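Side-chain contact in ketosynthase (PDB 6KXD), which is one subunit of the ishigamide ketosynthase/chain length factor pair, which probably extends the polyketide chain in a highly reducing type II synthase: residues Phe70-Gln75 and Leu87-Leu92. Numbering follows the deposited sequence.
Sequences FDIQEQ and LTALAL
Phe-70, Ile-72, Ala-89 and Leu-90 make a small, wholly apolar contact that sets the short helix 72-76 and the turn leading into it against the longer helix 86-99; no hydrogen bond crosses it. The backbones come closest at Ile-72 and Ala-89, whose CA atoms are 6.1 Å apart. Ala-89 offers its methyl, and Ile-72 lies against it: CG1 touches Ala-89 CB at 3.6 Å, with CG2 and CD1 a little further from the same carbon. Phe-70 reaches the helix with the far end of its ring, since CG stands anti to the backbone N (chi1 -170°) and CZ is carried forward. One face takes Leu-90 CD2 in a CH-pi contact, 3.9 Å from the centroid of the Phe-70 ring and 14° off its normal, displaced toward the rim. The same ring turns its edge to Ala-89, where Phe-70 CZ is 4.0 Å from Ala-89 CB and 3.9 Å from the carbonyl carbon, Ala-89 C. The contact belongs to the N-terminal ketoacyl-synthase region of the thiolase-type fold; Thr-88 and Leu-92 of the same helix 86-99 pack on helix 156-165, while Phe-70 also touches Arg-86, Val-93 and Ile-33. With an alanine in place of Phe-70 the ring is gone, which is likely to leave Leu-90 CD2 without an aromatic face to lie on and to open a gap beside Ala-89. Where the chain turns from Phe-70 into the helix, Asp-71 is the N-cap: its OD2 accepts from Glu-74 N at 2.8 Å through the anti lone pair, with an N-H...O angle of 155°. That bond ties down the first turn, from which Ile-72 extends to Ala-89, and on the same turn the Gln-73 side-chain amide bonds to Thr-81 in the connecting loop.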
ATOM      1  N   PHE B  70     -21.022  15.946   8.695  1.00 45.49           N
ATOM      2  CA  PHE B  70     -20.726  14.678   8.043  1.00 51.51           C
ATOM      3  C   PHE B  70     -21.296  13.526   8.861  1.00 51.58           C
ATOM      4  O   PHE B  70     -20.799  13.252   9.914  1.00 52.09           O
ATOM      5  CB  PHE B  70     -19.229  14.429   7.859  1.00 49.41           C
ATOM      6  CG  PHE B  70     -18.957  13.241   6.975  1.00 45.58           C
ATOM      7  CD1 PHE B  70     -19.091  13.343   5.602  1.00 43.78           C
ATOM      8  CD2 PHE B  70     -18.603  12.017   7.504  1.00 47.08           C
ATOM      9  CE1 PHE B  70     -18.846  12.259   4.774  1.00 44.42           C
ATOM     10  CE2 PHE B  70     -18.380  10.921   6.679  1.00 45.59           C
ATOM     11  CZ  PHE B  70     -18.507  11.043   5.315  1.00 43.99           C
ATOM     12  N   ASP B  71     -22.344  12.881   8.341  1.00 44.76           N
ATOM     13  CA  ASP B  71     -22.906  11.725   8.995  1.00 47.84           C
ATOM     14  C   ASP B  71     -22.960  10.606   7.966  1.00 42.16           C
ATOM     15  O   ASP B  71     -23.492  10.796   6.882  1.00 44.56           O
ATOM     16  CB  ASP B  71     -24.300  12.007   9.571  1.00 51.54           C
ATOM     17  CG  ASP B  71     -24.976  10.762  10.127  1.00 53.74           C
ATOM     18  OD1 ASP B  71     -24.716  10.435  11.289  1.00 65.94           O
ATOM     19  OD2 ASP B  71     -25.641  10.057   9.346  1.00 48.99           O
ATOM     20  N   ILE B  72     -22.399   9.458   8.327  1.00 45.30           N
ATOM     21  CA  ILE B  72     -22.136   8.435   7.374  1.00 42.38           C
ATOM     22  C   ILE B  72     -23.461   7.988   6.760  1.00 42.69           C
ATOM     23  O   ILE B  72     -23.566   7.901   5.543  1.00 44.15           O
ATOM     24  CB  ILE B  72     -21.353   7.296   8.025  1.00 43.05           C
ATOM     25  CG1 ILE B  72     -19.940   7.791   8.375  1.00 43.23           C
ATOM     26  CG2 ILE B  72     -21.367   6.049   7.165  1.00 45.27           C
ATOM     27  CD1 ILE B  72     -19.142   6.784   9.184  1.00 46.07           C
ATOM     28  N   GLN B  73     -24.450   7.745   7.613  1.00 41.29           N
ATOM     29  CA  GLN B  73     -25.695   7.115   7.120  1.00 46.22           C
ATOM     30  C   GLN B  73     -26.517   8.138   6.338  1.00 42.01           C
ATOM     31  O   GLN B  73     -27.169   7.782   5.363  1.00 41.82           O
ATOM     32  CB  GLN B  73     -26.416   6.441   8.288  1.00 53.34           C
ATOM     33  CG  GLN B  73     -25.713   5.162   8.736  1.00 52.53           C
ATOM     34  CD  GLN B  73     -26.636   4.199   9.443  1.00 62.04           C
ATOM     35  OE1 GLN B  73     -27.293   4.587  10.408  1.00 58.95           O
ATOM     36  NE2 GLN B  73     -26.667   2.939   8.991  1.00 52.48           N
ATOM     37  N   GLU B  74     -26.430   9.411   6.733  1.00 45.28           N
ATOM     38  CA  GLU B  74     -27.070  10.504   6.051  1.00 49.36           C
ATOM     39  C   GLU B  74     -26.507  10.633   4.635  1.00 46.93           C
ATOM     40  O   GLU B  74     -27.248  10.852   3.686  1.00 42.96           O
ATOM     41  CB  GLU B  74     -26.859  11.807   6.821  1.00 54.10           C
ATOM     42  CG  GLU B  74     -27.592  12.981   6.227  1.00 57.95           C
ATOM     43  CD  GLU B  74     -27.488  14.260   7.038  1.00 68.35           C
ATOM     44  OE1 GLU B  74     -28.152  15.238   6.661  1.00 71.56           O
ATOM     45  OE2 GLU B  74     -26.740  14.271   8.037  1.00 67.71           O
ATOM     46  N   GLN B  75     -25.182  10.526   4.511  1.00 43.05           N
ATOM     47  CA  GLN B  75     -24.524  10.621   3.232  1.00 43.58           C
ATOM     48  C   GLN B  75     -24.698   9.354   2.391  1.00 40.84           C
ATOM     49  O   GLN B  75     -24.870   9.487   1.184  1.00 42.22           O
ATOM     50  CB  GLN B  75     -23.039  10.944   3.454  1.00 44.06           C
ATOM     51  CG  GLN B  75     -22.863  12.349   4.021  1.00 48.98           C
ATOM     52  CD  GLN B  75     -23.320  13.393   3.029  1.00 48.05           C
ATOM     53  OE1 GLN B  75     -23.018  13.318   1.839  1.00 46.03           O
ATOM     54  NE2 GLN B  75     -24.072  14.372   3.504  1.00 48.26           N
ATOM     55  N   LEU B  87     -13.130   6.522   7.512  1.00 37.07           N
ATOM     56  CA  LEU B  87     -12.163   6.663   6.446  1.00 38.68           C
ATOM     57  C   LEU B  87     -12.818   6.221   5.141  1.00 41.91           C
ATOM     58  O   LEU B  87     -12.887   6.983   4.154  1.00 38.94           O
ATOM     59  CB  LEU B  87     -10.916   5.837   6.745  1.00 40.81           C
ATOM     60  CG  LEU B  87      -9.908   5.781   5.600  1.00 38.88           C
ATOM     61  CD1 LEU B  87      -9.368   7.181   5.316  1.00 38.88           C
ATOM     62  CD2 LEU B  87      -8.793   4.818   5.925  1.00 39.25           C
ATOM     63  N   THR B  88     -13.409   5.030   5.191  1.00 35.25           N
ATOM     64  CA  THR B  88     -14.089   4.510   4.041  1.00 36.18           C
ATOM     65  C   THR B  88     -15.202   5.457   3.638  1.00 37.70           C
ATOM     66  O   THR B  88     -15.381   5.719   2.419  1.00 38.44           O
ATOM     67  CB  THR B  88     -14.639   3.104   4.256  1.00 37.60           C
ATOM     68  OG1 THR B  88     -13.569   2.168   4.361  1.00 42.57           O
ATOM     69  CG2 THR B  88     -15.558   2.683   3.123  1.00 36.33           C
ATOM     70  N   ALA B  89     -15.961   5.926   4.611  1.00 38.17           N
ATOM     71  CA  ALA B  89     -17.099   6.796   4.307  1.00 37.70           C
ATOM     72  C   ALA B  89     -16.623   8.050   3.588  1.00 38.99           C
ATOM     73  O   ALA B  89     -17.221   8.480   2.605  1.00 39.65           O
ATOM     74  CB  ALA B  89     -17.839   7.154   5.564  1.00 39.25           C
ATOM     75  N   LEU B  90     -15.529   8.630   4.076  1.00 36.57           N
ATOM     76  CA  LEU B  90     -15.046   9.840   3.439  1.00 38.60           C
ATOM     77  C   LEU B  90     -14.648   9.589   1.989  1.00 34.34           C
ATOM     78  O   LEU B  90     -14.886  10.447   1.108  1.00 35.37           O
ATOM     79  CB  LEU B  90     -13.832  10.336   4.202  1.00 37.40           C
ATOM     80  CG  LEU B  90     -14.153  10.913   5.570  1.00 37.96           C
ATOM     81  CD1 LEU B  90     -12.852  11.008   6.329  1.00 39.06           C
ATOM     82  CD2 LEU B  90     -14.853  12.239   5.473  1.00 40.22           C
ATOM     83  N   ALA B  91     -13.951   8.473   1.757  1.00 32.59           N
ATOM     84  CA  ALA B  91     -13.512   8.075   0.439  1.00 34.95           C
ATOM     85  C   ALA B  91     -14.731   7.891  -0.452  1.00 36.99           C
ATOM     86  O   ALA B  91     -14.719   8.303  -1.633  1.00 34.35           O
ATOM     87  CB  ALA B  91     -12.712   6.809   0.468  1.00 37.44           C
ATOM     88  N   LEU B  92     -15.775   7.261   0.108  1.00 34.93           N
ATOM     89  CA  LEU B  92     -16.958   6.935  -0.753  1.00 36.39           C
ATOM     90  C   LEU B  92     -17.666   8.220  -1.157  1.00 36.07           C
ATOM     91  O   LEU B  92     -18.041   8.343  -2.325  1.00 36.58           O
ATOM     92  CB  LEU B  92     -17.930   5.992  -0.055  1.00 36.52           C
ATOM     93  CG  LEU B  92     -17.392   4.586   0.193  1.00 34.50           C
ATOM     94  CD1 LEU B  92     -18.442   3.690   0.841  1.00 36.08           C
ATOM     95  CD2 LEU B  92     -16.868   3.955  -1.065  1.00 33.71           C
TER